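Local coordinates for tRNA-splicing endonuclease (Sulfolobus tokodaii, PDB 2CV8), which probably removes introns from precursor tRNA, cutting at both splice sites to leave 2',3'-cyclic phosphate and 5'-hydroxyl ends, at residues S49-V54 / S92-L97; R75-G80 / R86-Y91; I108-D113 / T154-I159; A115-G120 / H125-V130. All blocks are in the same frame, centred on the assembly; numbering follows the deposited sequence.

How the interactions relate
Interactions 1 and 2 share helix 87-99 and lie side by side, their centres about 8 Å apart; along the chain the residues of interaction 2 fall between the two segments of interaction 1. Interactions 3 and 4, with centres about 11 Å apart, belong to the mixed sheet of the catalytic region, where strands 128-134 and 157-163 are neighbours, and the hairpin of interaction 4 comes between the two segments of interaction 3. Helix 87-99 joins the two groups: Leu97 packs on Val116, and Arg86, just before the helix, forms a salt bridge with Asp113. The helix thus connects the N-terminal part to the sheet bearing the predicted catalytic residues.

Interaction 1 (S49-V54 / S92-L97); sequences SLIEGV and SVYEDL
Tyr94 CG lies trans to its backbone N (chi1 -177°), which sends the ring from helix 87-99 toward helix 50-58; in Ile51 it is CG2 that takes the corresponding place, CG1 standing beside the N (chi1 -72°), and CG2 is left to face the tyrosine. The contact is a buried meeting of two helices, one from the N-terminal region and one that begins the catalytic region of the endonuclease. Ile51 CG2 lies 3.4 Å from Tyr94 CG and 3.5 Å from Tyr94 CB, so the methyl rests at the root of the ring, approaching obliquely. The other branch of Ile51 turns to Phe87 and Leu90, earlier in the tyrosine's own helix.

One residue further on, Glu52 passes the far end of the same ring. Its aliphatic part does the touching, while its carboxylate plane stands almost perpendicular to the ring. That carboxylate has other work: Ser49 and Glu52 form a capping box at the start of helix 50-58, in which Ser49 N gives a weak bond to OE1 and Glu52 N a weak bond to Ser49 OG. OE2 accepts from Gly28 N, so both carboxylate oxygens have partners away from the tyrosine. Accordingly, the approach of Glu52 to the phenol is through carbon, with its CG 3.8 Å from Tyr94 OH.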
loop_
_atom_site.group_PDB
_atom_site.type_symbol
_atom_site.label_atom_id
_atom_site.label_comp_id
_atom_site.label_asym_id
_atom_site.label_seq_id
_atom_site.Cartn_x
_atom_site.Cartn_y
_atom_site.Cartn_z
ATOM N N SER B 49 2.151 -11.122 24.773
ATOM C CA SER B 49 0.859 -10.731 24.240
ATOM C C SER B 49 0.150 -12.013 23.828
ATOM O O SER B 49 0.800 -13.049 23.645
ATOM C CB SER B 49 1.046 -9.834 23.022
ATOM O OG SER B 49 1.722 -10.511 21.978
ATOM N N LEU B 50 -1.174 -11.961 23.691
ATOM C CA LEU B 50 -1.908 -13.152 23.286
ATOM C C LEU B 50 -1.363 -13.725 21.981
ATOM O O LEU B 50 -1.251 -14.942 21.836
ATOM C CB LEU B 50 -3.398 -12.845 23.147
ATOM C CG LEU B 50 -4.150 -12.953 24.473
ATOM C CD1 LEU B 50 -5.564 -12.405 24.335
ATOM C CD2 LEU B 50 -4.160 -14.415 24.909
ATOM N N ILE B 51 -1.010 -12.852 21.040
ATOM C CA ILE B 51 -0.469 -13.308 19.765
ATOM C C ILE B 51 0.788 -14.156 19.991
ATOM O O ILE B 51 0.933 -15.221 19.398
ATOM C CB ILE B 51 -0.158 -12.114 18.841
ATOM C CG1 ILE B 51 -1.466 -11.503 18.349
ATOM C CG2 ILE B 51 0.649 -12.553 17.644
ATOM C CD1 ILE B 51 -1.272 -10.310 17.451
ATOM N N GLU B 52 1.685 -13.687 20.851
ATOM C CA GLU B 52 2.902 -14.428 21.156
ATOM C C GLU B 52 2.583 -15.714 21.932
ATOM O O GLU B 52 3.087 -16.798 21.614
ATOM C CB GLU B 52 3.846 -13.572 21.996
ATOM C CG GLU B 52 4.389 -12.373 21.279
ATOM C CD GLU B 52 5.436 -11.656 22.090
ATOM O OE1 GLU B 52 5.099 -11.149 23.178
ATOM O OE2 GLU B 52 6.599 -11.603 21.642
ATOM N N GLY B 53 1.753 -15.582 22.963
ATOM C CA GLY B 53 1.390 -16.735 23.764
ATOM C C GLY B 53 0.729 -17.850 22.969
ATOM O O GLY B 53 1.061 -19.027 23.133
ATOM N N VAL B 54 -0.217 -17.481 22.113
ATOM C CA VAL B 54 -0.920 -18.456 21.302
ATOM C C VAL B 54 0.084 -19.157 20.386
ATOM O O VAL B 54 -0.003 -20.367 20.170
ATOM C CB VAL B 54 -2.061 -17.778 20.468
ATOM C CG1 VAL B 54 -2.692 -18.779 19.500
ATOM C CG2 VAL B 54 -3.136 -17.243 21.407
ATOM N N SER B 92 -2.176 -14.393 11.943
ATOM C CA SER B 92 -1.811 -15.024 10.682
ATOM C C SER B 92 -0.465 -14.527 10.183
ATOM O O SER B 92 0.370 -15.330 9.760
ATOM C CB SER B 92 -2.890 -14.779 9.621
ATOM O OG SER B 92 -4.080 -15.479 9.953
ATOM N N VAL B 93 -0.246 -13.213 10.238
ATOM C CA VAL B 93 1.034 -12.670 9.791
ATOM C C VAL B 93 2.116 -12.975 10.833
ATOM O O VAL B 93 3.241 -13.342 10.478
ATOM C CB VAL B 93 0.993 -11.127 9.561
ATOM C CG1 VAL B 93 2.337 -10.650 9.007
ATOM C CG2 VAL B 93 -0.105 -10.755 8.587
ATOM N N TYR B 94 1.786 -12.830 12.114
ATOM C CA TYR B 94 2.774 -13.111 13.147
ATOM C C TYR B 94 3.339 -14.504 12.951
ATOM O O TYR B 94 4.555 -14.689 12.824
ATOM C CB TYR B 94 2.171 -13.054 14.546
ATOM C CG TYR B 94 3.216 -13.285 15.618
ATOM C CD1 TYR B 94 3.995 -12.241 16.094
ATOM C CD2 TYR B 94 3.465 -14.556 16.100
ATOM C CE1 TYR B 94 4.996 -12.458 17.024
ATOM C CE2 TYR B 94 4.472 -14.792 17.026
ATOM C CZ TYR B 94 5.237 -13.739 17.483
ATOM O OH TYR B 94 6.264 -13.985 18.357
ATOM N N GLU B 95 2.433 -15.477 12.937
ATOM C CA GLU B 95 2.778 -16.881 12.780
ATOM C C GLU B 95 3.565 -17.165 11.504
ATOM O O GLU B 95 4.637 -17.766 11.551
ATOM C CB GLU B 95 1.505 -17.717 12.786
ATOM C CG GLU B 95 1.743 -19.195 12.664
ATOM C CD GLU B 95 0.452 -19.949 12.482
ATOM O OE1 GLU B 95 -0.222 -19.708 11.452
ATOM O OE2 GLU B 95 0.112 -20.771 13.365
ATOM N N ASP B 96 3.017 -16.736 10.368
ATOM C CA ASP B 96 3.648 -16.951 9.075
ATOM C C ASP B 96 5.065 -16.410 9.066
ATOM O O ASP B 96 5.998 -17.085 8.635
ATOM C CB ASP B 96 2.820 -16.275 7.983
ATOM C CG ASP B 96 3.370 -16.516 6.571
ATOM O OD1 ASP B 96 4.032 -15.608 6.017
ATOM O OD2 ASP B 96 3.129 -17.609 6.014
ATOM N N LEU B 97 5.231 -15.189 9.551
ATOM C CA LEU B 97 6.544 -14.591 9.579
ATOM C C LEU B 97 7.441 -15.300 10.570
ATOM O O LEU B 97 8.621 -15.543 10.301
ATOM C CB LEU B 97 6.444 -13.110 9.926
ATOM C CG LEU B 97 5.913 -12.228 8.791
ATOM C CD1 LEU B 97 6.057 -10.761 9.166
ATOM C CD2 LEU B 97 6.690 -12.515 7.515
#

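Interaction 2 (R75-G80 / R86-Y91); sequences RLYQIG and RFRILY
An aromatic cluster of Tyr77, Phe87 and Tyr91 fills the corner between helix 73-83 and helix 87-99, two helices joined by a short turn. Their local axes approach to 10.4 Å and run at 119° to one another, so the chain turns a sharp corner without becoming antiparallel. Tyr77 is the hub. Phe87 presents its edge to one face of the Tyr77 ring in a T-shaped pair, with the Tyr77 and Phe87 ring centroids 5.1 Å apart and the planes at 82°; the phenylalanine atom that leads is CE2, set toward the rim rather than over the middle. Tyr77 in turn directs its own edge at the face of Tyr91 in a more offset version of the same arrangement, where Tyr77 CE1 comes 3.7 Å from Tyr91 CD2.

The two faces of Phe87 have different neighbours. On one, Gly80 CA sits 3.6 Å from the centroid of the Phe87 ring, a CH-pi contact made close to the ring normal; on the opposite face lies CB of Tyr91, one turn further along the helix. Gly80 has no side chain, and a CB there would point straight at the ring. At the outer margin, Arg88 crosses the phenol with the start of its chain, its CG 3.5 Å from Tyr77 OH.

No hydrogen bond spans these two segments. Cohesion at the corner therefore comes from dispersion and from the electrostatic fit of ring edges to ring faces, with Gly80 allowing Phe87 to lie against bare backbone.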
loop_
_atom_site.group_PDB
_atom_site.type_symbol
_atom_site.label_atom_id
_atom_site.label_comp_id
_atom_site.label_asym_id
_atom_site.label_seq_id
_atom_site.Cartn_x
_atom_site.Cartn_y
_atom_site.Cartn_z
ATOM N N ARG B 75 -8.794 -22.726 22.759
ATOM C CA ARG B 75 -9.377 -21.765 23.693
ATOM C C ARG B 75 -8.649 -20.429 23.693
ATOM O O ARG B 75 -9.281 -19.371 23.689
ATOM C CB ARG B 75 -9.406 -22.354 25.110
ATOM C CG ARG B 75 -10.691 -23.115 25.436
ATOM C CD ARG B 75 -11.817 -22.154 25.805
ATOM N NE ARG B 75 -11.556 -21.507 27.089
ATOM C CZ ARG B 75 -12.233 -20.465 27.559
ATOM N NH1 ARG B 75 -13.224 -19.935 26.854
ATOM N NH2 ARG B 75 -11.915 -19.946 28.736
ATOM N N LEU B 76 -7.322 -20.476 23.699
ATOM C CA LEU B 76 -6.535 -19.257 23.693
ATOM C C LEU B 76 -6.793 -18.480 22.423
ATOM O O LEU B 76 -7.002 -17.272 22.465
ATOM C CB LEU B 76 -5.049 -19.574 23.815
ATOM C CG LEU B 76 -4.528 -19.521 25.244
ATOM C CD1 LEU B 76 -3.098 -20.028 25.299
ATOM C CD2 LEU B 76 -4.617 -18.085 25.740
ATOM N N TYR B 77 -6.776 -19.171 21.289
ATOM C CA TYR B 77 -7.029 -18.507 20.017
ATOM C C TYR B 77 -8.378 -17.792 20.103
ATOM O O TYR B 77 -8.494 -16.609 19.785
ATOM C CB TYR B 77 -7.068 -19.518 18.871
ATOM C CG TYR B 77 -7.115 -18.875 17.503
ATOM C CD1 TYR B 77 -5.945 -18.525 16.834
ATOM C CD2 TYR B 77 -8.334 -18.590 16.890
ATOM C CE1 TYR B 77 -5.990 -17.909 15.588
ATOM C CE2 TYR B 77 -8.390 -17.971 15.647
ATOM C CZ TYR B 77 -7.217 -17.633 15.000
ATOM O OH TYR B 77 -7.275 -16.999 13.776
ATOM N N GLN B 78 -9.399 -18.518 20.543
ATOM C CA GLN B 78 -10.722 -17.937 20.665
ATOM C C GLN B 78 -10.711 -16.699 21.554
ATOM O O GLN B 78 -11.396 -15.715 21.262
ATOM C CB GLN B 78 -11.713 -18.962 21.212
ATOM C CG GLN B 78 -13.108 -18.383 21.394
ATOM C CD GLN B 78 -13.671 -17.772 20.114
ATOM O OE1 GLN B 78 -14.393 -16.775 20.158
ATOM N NE2 GLN B 78 -13.351 -18.376 18.974
ATOM N N ILE B 79 -9.940 -16.742 22.636
ATOM C CA ILE B 79 -9.859 -15.593 23.536
ATOM C C ILE B 79 -9.240 -14.417 22.798
ATOM O O ILE B 79 -9.670 -13.276 22.970
ATOM C CB ILE B 79 -9.008 -15.895 24.781
ATOM C CG1 ILE B 79 -9.706 -16.950 25.633
ATOM C CG2 ILE B 79 -8.792 -14.625 25.592
ATOM C CD1 ILE B 79 -8.919 -17.350 26.848
ATOM N N GLY B 80 -8.234 -14.705 21.978
ATOM C CA GLY B 80 -7.586 -13.662 21.210
ATOM C C GLY B 80 -8.605 -12.970 20.323
ATOM O O GLY B 80 -8.641 -11.738 20.241
ATOM N N ARG B 86 -8.669 -7.457 15.263
ATOM C CA ARG B 86 -7.829 -7.889 14.143
ATOM C C ARG B 86 -6.930 -9.071 14.521
ATOM O O ARG B 86 -5.933 -9.360 13.848
ATOM C CB ARG B 86 -6.973 -6.723 13.640
ATOM C CG ARG B 86 -7.780 -5.544 13.104
ATOM C CD ARG B 86 -6.907 -4.308 12.979
ATOM N NE ARG B 86 -5.751 -4.551 12.120
ATOM C CZ ARG B 86 -4.512 -4.149 12.400
ATOM N NH1 ARG B 86 -4.261 -3.481 13.524
ATOM N NH2 ARG B 86 -3.522 -4.419 11.556
ATOM N N PHE B 87 -7.304 -9.771 15.588
ATOM C CA PHE B 87 -6.528 -10.905 16.047
ATOM C C PHE B 87 -6.261 -11.926 14.948
ATOM O O PHE B 87 -5.130 -12.384 14.805
ATOM C CB PHE B 87 -7.218 -11.611 17.214
ATOM C CG PHE B 87 -6.418 -12.763 17.774
ATOM C CD1 PHE B 87 -5.447 -12.547 18.758
ATOM C CD2 PHE B 87 -6.580 -14.055 17.263
ATOM C CE1 PHE B 87 -4.651 -13.594 19.219
ATOM C CE2 PHE B 87 -5.785 -15.116 17.717
ATOM C CZ PHE B 87 -4.818 -14.882 18.696
ATOM N N ARG B 88 -7.289 -12.288 14.185
ATOM C CA ARG B 88 -7.125 -13.269 13.119
ATOM C C ARG B 88 -6.063 -12.879 12.097
ATOM O O ARG B 88 -5.165 -13.676 11.796
ATOM C CB ARG B 88 -8.446 -13.526 12.387
ATOM C CG ARG B 88 -9.453 -14.347 13.168
ATOM C CD ARG B 88 -10.434 -15.030 12.224
ATOM N NE ARG B 88 -11.469 -15.760 12.949
ATOM C CZ ARG B 88 -12.514 -15.187 13.538
ATOM N NH1 ARG B 88 -12.669 -13.869 13.482
ATOM N NH2 ARG B 88 -13.398 -15.930 14.192
ATOM N N ILE B 89 -6.144 -11.665 11.562
ATOM C CA ILE B 89 -5.165 -11.283 10.565
ATOM C C ILE B 89 -3.811 -11.038 11.187
ATOM O O ILE B 89 -2.784 -11.307 10.549
ATOM C CB ILE B 89 -5.604 -10.043 9.758
ATOM C CG1 ILE B 89 -5.742 -8.830 10.663
ATOM C CG2 ILE B 89 -6.917 -10.324 9.079
ATOM C CD1 ILE B 89 -5.979 -7.547 9.894
ATOM N N LEU B 90 -3.803 -10.548 12.430
ATOM C CA LEU B 90 -2.546 -10.278 13.133
ATOM C C LEU B 90 -1.795 -11.555 13.493
ATOM O O LEU B 90 -0.573 -11.621 13.364
ATOM C CB LEU B 90 -2.796 -9.465 14.405
ATOM C CG LEU B 90 -3.151 -7.987 14.208
ATOM C CD1 LEU B 90 -3.490 -7.377 15.537
ATOM C CD2 LEU B 90 -2.006 -7.243 13.544
ATOM N N TYR B 91 -2.521 -12.574 13.942
ATOM C CA TYR B 91 -1.876 -13.829 14.288
ATOM C C TYR B 91 -1.408 -14.536 13.014
ATOM O O TYR B 91 -0.370 -15.199 12.999
ATOM C CB TYR B 91 -2.820 -14.749 15.071
ATOM C CG TYR B 91 -2.177 -16.081 15.388
ATOM C CD1 TYR B 91 -1.214 -16.194 16.398
ATOM C CD2 TYR B 91 -2.455 -17.213 14.615
ATOM C CE1 TYR B 91 -0.542 -17.402 16.626
ATOM C CE2 TYR B 91 -1.786 -18.414 14.831
ATOM C CZ TYR B 91 -0.832 -18.503 15.838
ATOM O OH TYR B 91 -0.173 -19.695 16.046
#

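Interaction 3 (I108-D113 / T154-I159); sequences IKYGAD and TRKELI
Tyr110 and Lys156 carry the close part of this contact, which joins the loop between strands 103-106 and 114-117 to the residues leading into strand 157-163. Lys156, a predicted active-site residue, extends fully beyond CG, and its NZ stops 3.2 Å from Tyr110 CE2, approaching the ring obliquely. The tyrosine is turned toward it by a chi1 of -47°, which sets CG beside the backbone N, and its side chain leans on Leu129 of strand 128-134.

The Thr154 side is looser: OG1 lies near the plane of the ring, 4.0 Å from Tyr110 CD2, and the threonine is poorly ordered at the surface. Beyond the phenol stands another predicted catalytic residue, Tyr117, the nearest side-chain atoms of the two tyrosines being about 4 Å apart.

With an alanine in place of Tyr110, the lysine amine would probably lose the ring beside it and be freer to swing, and Leu129 would be left less well covered. Across the two segments the amine meets ring carbons and makes no hydrogen bond, so this neighbour can limit where NZ sits without fixing its direction.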
loop_
_atom_site.group_PDB
_atom_site.type_symbol
_atom_site.label_atom_id
_atom_site.label_comp_id
_atom_site.label_asym_id
_atom_site.label_seq_id
_atom_site.Cartn_x
_atom_site.Cartn_y
_atom_site.Cartn_z
ATOM N N ILE B 108 4.373 -0.950 16.811
ATOM C CA ILE B 108 3.603 0.238 17.151
ATOM C C ILE B 108 4.432 1.519 17.310
ATOM O O ILE B 108 4.014 2.588 16.853
ATOM C CB ILE B 108 2.756 -0.018 18.409
ATOM C CG1 ILE B 108 1.816 -1.191 18.141
ATOM C CG2 ILE B 108 1.927 1.217 18.755
ATOM C CD1 ILE B 108 0.917 -1.527 19.292
ATOM N N LYS B 109 5.598 1.421 17.947
ATOM C CA LYS B 109 6.471 2.587 18.116
ATOM C C LYS B 109 6.665 3.240 16.752
ATOM O O LYS B 109 6.817 4.452 16.643
ATOM C CB LYS B 109 7.855 2.177 18.637
ATOM C CG LYS B 109 7.879 1.437 19.967
ATOM C CD LYS B 109 9.274 0.881 20.249
ATOM C CE LYS B 109 9.280 -0.008 21.492
ATOM N NZ LYS B 109 10.573 -0.739 21.665
ATOM N N TYR B 110 6.656 2.417 15.711
ATOM C CA TYR B 110 6.867 2.897 14.356
ATOM C C TYR B 110 5.577 3.094 13.582
ATOM O O TYR B 110 5.609 3.432 12.401
ATOM C CB TYR B 110 7.774 1.928 13.597
ATOM C CG TYR B 110 8.998 1.518 14.380
ATOM C CD1 TYR B 110 8.959 0.439 15.266
ATOM C CD2 TYR B 110 10.192 2.223 14.254
ATOM C CE1 TYR B 110 10.086 0.071 16.007
ATOM C CE2 TYR B 110 11.323 1.867 14.989
ATOM C CZ TYR B 110 11.263 0.792 15.860
ATOM O OH TYR B 110 12.383 0.446 16.577
ATOM N N GLY B 111 4.443 2.886 14.239
ATOM C CA GLY B 111 3.171 3.065 13.560
ATOM C C GLY B 111 2.861 1.942 12.588
ATOM O O GLY B 111 2.463 2.173 11.446
ATOM N N ALA B 112 3.056 0.715 13.050
ATOM C CA ALA B 112 2.796 -0.472 12.255
ATOM C C ALA B 112 2.477 -1.598 13.226
ATOM O O ALA B 112 2.607 -1.429 14.440
ATOM C CB ALA B 112 4.016 -0.826 11.427
ATOM N N ASP B 113 2.058 -2.744 12.703
ATOM C CA ASP B 113 1.731 -3.875 13.557
ATOM C C ASP B 113 2.980 -4.584 14.045
ATOM O O ASP B 113 3.122 -4.857 15.233
ATOM C CB ASP B 113 0.840 -4.867 12.815
ATOM C CG ASP B 113 -0.521 -4.294 12.492
ATOM O OD1 ASP B 113 -1.162 -3.740 13.420
ATOM O OD2 ASP B 113 -0.948 -4.403 11.316
ATOM N N THR B 154 10.617 6.777 9.465
ATOM C CA THR B 154 11.844 6.190 10.008
ATOM C C THR B 154 12.540 5.595 8.790
ATOM O O THR B 154 13.439 4.759 8.898
ATOM C CB THR B 154 11.553 5.058 11.030
ATOM O OG1 THR B 154 10.739 5.564 12.096
ATOM C CG2 THR B 154 12.849 4.531 11.624
ATOM N N ARG B 155 12.089 6.055 7.627
ATOM C CA ARG B 155 12.599 5.624 6.334
ATOM C C ARG B 155 13.076 4.174 6.329
ATOM O O ARG B 155 14.225 3.879 5.998
ATOM C CB ARG B 155 13.722 6.557 5.870
ATOM C CG ARG B 155 13.653 6.886 4.381
ATOM C CD ARG B 155 13.805 5.634 3.525
ATOM N NE ARG B 155 13.368 5.843 2.147
ATOM C CZ ARG B 155 13.529 4.956 1.168
ATOM N NH1 ARG B 155 14.122 3.794 1.410
ATOM N NH2 ARG B 155 13.088 5.227 -0.053
ATOM N N LYS B 156 12.179 3.273 6.714
ATOM C CA LYS B 156 12.469 1.845 6.729
ATOM C C LYS B 156 11.572 1.203 5.679
ATOM O O LYS B 156 10.974 1.906 4.862
ATOM C CB LYS B 156 12.192 1.256 8.113
ATOM C CG LYS B 156 13.168 1.741 9.166
ATOM C CD LYS B 156 12.876 1.158 10.529
ATOM C CE LYS B 156 13.982 1.524 11.506
ATOM N NZ LYS B 156 13.638 1.155 12.903
ATOM N N GLU B 157 11.466 -0.118 5.688
ATOM C CA GLU B 157 10.629 -0.776 4.698
ATOM C C GLU B 157 9.220 -1.103 5.189
ATOM O O GLU B 157 9.042 -1.947 6.066
ATOM C CB GLU B 157 11.321 -2.040 4.198
ATOM C CG GLU B 157 12.546 -1.750 3.340
ATOM C CD GLU B 157 12.196 -1.066 2.024
ATOM O OE1 GLU B 157 11.567 0.015 2.054
ATOM O OE2 GLU B 157 12.548 -1.611 0.956
ATOM N N LEU B 158 8.222 -0.423 4.621
ATOM C CA LEU B 158 6.825 -0.654 4.988
ATOM C C LEU B 158 6.266 -1.775 4.115
ATOM O O LEU B 158 6.473 -1.797 2.898
ATOM C CB LEU B 158 6.005 0.623 4.792
ATOM C CG LEU B 158 4.604 0.647 5.410
ATOM C CD1 LEU B 158 3.719 -0.350 4.697
ATOM C CD2 LEU B 158 4.679 0.333 6.901
ATOM N N ILE B 159 5.535 -2.694 4.738
ATOM C CA ILE B 159 4.983 -3.846 4.028
ATOM C C ILE B 159 3.604 -4.259 4.530
ATOM O O ILE B 159 3.371 -4.346 5.731
ATOM C CB ILE B 159 5.945 -5.053 4.153
ATOM C CG1 ILE B 159 7.264 -4.728 3.461
ATOM C CG2 ILE B 159 5.342 -6.295 3.526
ATOM C CD1 ILE B 159 8.238 -5.870 3.451
#

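Interaction 4 (A115-G120 / H125-V130); sequences AVYTIG and HAPYLV
Val116 N donates to Tyr128 O at 2.6 Å, lying in the carbonyl plane, and Tyr128 N returns a bond to Val116 O at 2.7 Å. This hydrogen-bonded antiparallel pair closes the beta hairpin of strands 114-117 and 128-134. Further toward the loop, a water takes over, accepting from Thr118 N and donating to Ala126 O.

Tyr117 and His125, both predicted catalytic residues, sit where the strands part. Pro127 lays its CB over one face of the tyrosine ring, 3.9 Å from the Tyr117 centroid, in a CH-pi contact, while its CG reaches toward the hydroxyl end. Replacing Tyr117 with an alanine would probably open a gap beside Pro127 and deprive the site of its phenol. His125, poorly ordered, has Thr118 O above one face of its imidazole; with OG1 beside the backbone N (chi1 -79°), Thr118 CG2 lies trans to it, 3.2 Å from His125 ND1.

Val116 and Val130 meet through their CG2 methyls at 3.5 Å and pack on Leu97 of helix 87-99. Within the sheet the hairpin is central: Ala115 and Tyr117 bond to Arg105 and Val103 of strand 103-106, and Leu129 to Glu157 of strand 157-163.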
loop_
_atom_site.group_PDB
_atom_site.type_symbol
_atom_site.label_atom_id
_atom_site.label_comp_id
_atom_site.label_asym_id
_atom_site.label_seq_id
_atom_site.Cartn_x
_atom_site.Cartn_y
_atom_site.Cartn_z
ATOM N N ALA B 115 7.475 -5.300 13.770
ATOM C CA ALA B 115 8.831 -4.867 13.451
ATOM C C ALA B 115 9.554 -6.196 13.228
ATOM O O ALA B 115 9.976 -6.853 14.174
ATOM C CB ALA B 115 9.438 -4.123 14.602
ATOM N N VAL B 116 9.668 -6.599 11.970
ATOM C CA VAL B 116 10.296 -7.860 11.625
ATOM C C VAL B 116 11.806 -7.741 11.436
ATOM O O VAL B 116 12.288 -6.829 10.762
ATOM C CB VAL B 116 9.660 -8.432 10.350
ATOM C CG1 VAL B 116 10.130 -9.836 10.116
ATOM C CG2 VAL B 116 8.147 -8.399 10.475
ATOM N N TYR B 117 12.540 -8.677 12.037
ATOM C CA TYR B 117 14.008 -8.715 11.972
ATOM C C TYR B 117 14.594 -10.018 11.418
ATOM O O TYR B 117 14.085 -11.108 11.682
ATOM C CB TYR B 117 14.620 -8.567 13.368
ATOM C CG TYR B 117 14.363 -7.264 14.072
ATOM C CD1 TYR B 117 13.104 -6.957 14.588
ATOM C CD2 TYR B 117 15.384 -6.332 14.223
ATOM C CE1 TYR B 117 12.871 -5.749 15.238
ATOM C CE2 TYR B 117 15.160 -5.124 14.866
ATOM C CZ TYR B 117 13.900 -4.839 15.368
ATOM O OH TYR B 117 13.666 -3.630 15.962
ATOM N N THR B 118 15.713 -9.910 10.704
ATOM C CA THR B 118 16.424 -11.094 10.209
ATOM C C THR B 118 17.664 -11.167 11.100
ATOM O O THR B 118 18.477 -10.249 11.102
ATOM C CB THR B 118 16.901 -10.953 8.742
ATOM O OG1 THR B 118 15.803 -11.172 7.849
ATOM C CG2 THR B 118 18.006 -11.971 8.442
ATOM N N ILE B 119 17.799 -12.232 11.876
ATOM C CA ILE B 119 18.956 -12.369 12.759
ATOM C C ILE B 119 19.598 -13.747 12.657
ATOM O O ILE B 119 19.027 -14.672 12.077
ATOM C CB ILE B 119 18.588 -12.106 14.260
ATOM C CG1 ILE B 119 17.296 -12.837 14.622
ATOM C CG2 ILE B 119 18.419 -10.611 14.524
ATOM C CD1 ILE B 119 17.367 -14.355 14.551
ATOM N N GLY B 120 20.788 -13.872 13.229
ATOM C CA GLY B 120 21.492 -15.138 13.205
ATOM C C GLY B 120 22.691 -15.087 14.127
ATOM O O GLY B 120 22.862 -14.114 14.866
ATOM N N HIS B 125 20.001 -7.164 11.787
ATOM C CA HIS B 125 19.636 -6.379 10.608
ATOM C C HIS B 125 18.609 -5.294 10.943
ATOM O O HIS B 125 18.047 -5.273 12.042
ATOM C CB HIS B 125 19.069 -7.294 9.512
ATOM C CG HIS B 125 20.046 -8.301 8.983
ATOM N ND1 HIS B 125 19.692 -9.267 8.064
ATOM C CD2 HIS B 125 21.363 -8.493 9.238
ATOM C CE1 HIS B 125 20.746 -10.009 7.778
ATOM N NE2 HIS B 125 21.773 -9.561 8.477
ATOM N N ALA B 126 18.382 -4.389 9.992
ATOM C CA ALA B 126 17.413 -3.315 10.173
ATOM C C ALA B 126 16.027 -3.954 10.152
ATOM O O ALA B 126 15.799 -4.937 9.455
ATOM C CB ALA B 126 17.540 -2.284 9.062
ATOM N N PRO B 127 15.082 -3.383 10.910
ATOM C CA PRO B 127 13.694 -3.829 11.060
ATOM C C PRO B 127 12.749 -3.515 9.913
ATOM O O PRO B 127 12.632 -2.364 9.498
ATOM C CB PRO B 127 13.235 -3.125 12.341
ATOM C CG PRO B 127 14.497 -2.537 12.941
ATOM C CD PRO B 127 15.335 -2.213 11.759
ATOM N N TYR B 128 12.069 -4.537 9.409
ATOM C CA TYR B 128 11.091 -4.332 8.350
ATOM C C TYR B 128 9.783 -4.099 9.084
ATOM O O TYR B 128 9.465 -4.808 10.028
ATOM C CB TYR B 128 10.976 -5.564 7.443
ATOM C CG TYR B 128 12.223 -5.810 6.642
ATOM C CD1 TYR B 128 13.190 -6.716 7.075
ATOM C CD2 TYR B 128 12.483 -5.067 5.493
ATOM C CE1 TYR B 128 14.396 -6.871 6.383
ATOM C CE2 TYR B 128 13.682 -5.209 4.796
ATOM C CZ TYR B 128 14.635 -6.111 5.246
ATOM O OH TYR B 128 15.829 -6.242 4.570
ATOM N N LEU B 129 9.036 -3.092 8.669
ATOM C CA LEU B 129 7.764 -2.786 9.303
ATOM C C LEU B 129 6.634 -3.409 8.508
ATOM O O LEU B 129 6.531 -3.219 7.297
ATOM C CB LEU B 129 7.577 -1.276 9.387
ATOM C CG LEU B 129 8.044 -0.589 10.669
ATOM C CD1 LEU B 129 9.229 -1.311 11.283
ATOM C CD2 LEU B 129 8.387 0.846 10.339
ATOM N N VAL B 130 5.782 -4.161 9.191
ATOM C CA VAL B 130 4.677 -4.818 8.519
ATOM C C VAL B 130 3.341 -4.425 9.118
ATOM O O VAL B 130 3.202 -4.264 10.332
ATOM C CB VAL B 130 4.794 -6.385 8.593
ATOM C CG1 VAL B 130 3.684 -7.034 7.782
ATOM C CG2 VAL B 130 6.148 -6.855 8.076
HETATM O O HOH W 1 16.144 -7.318 8.806
#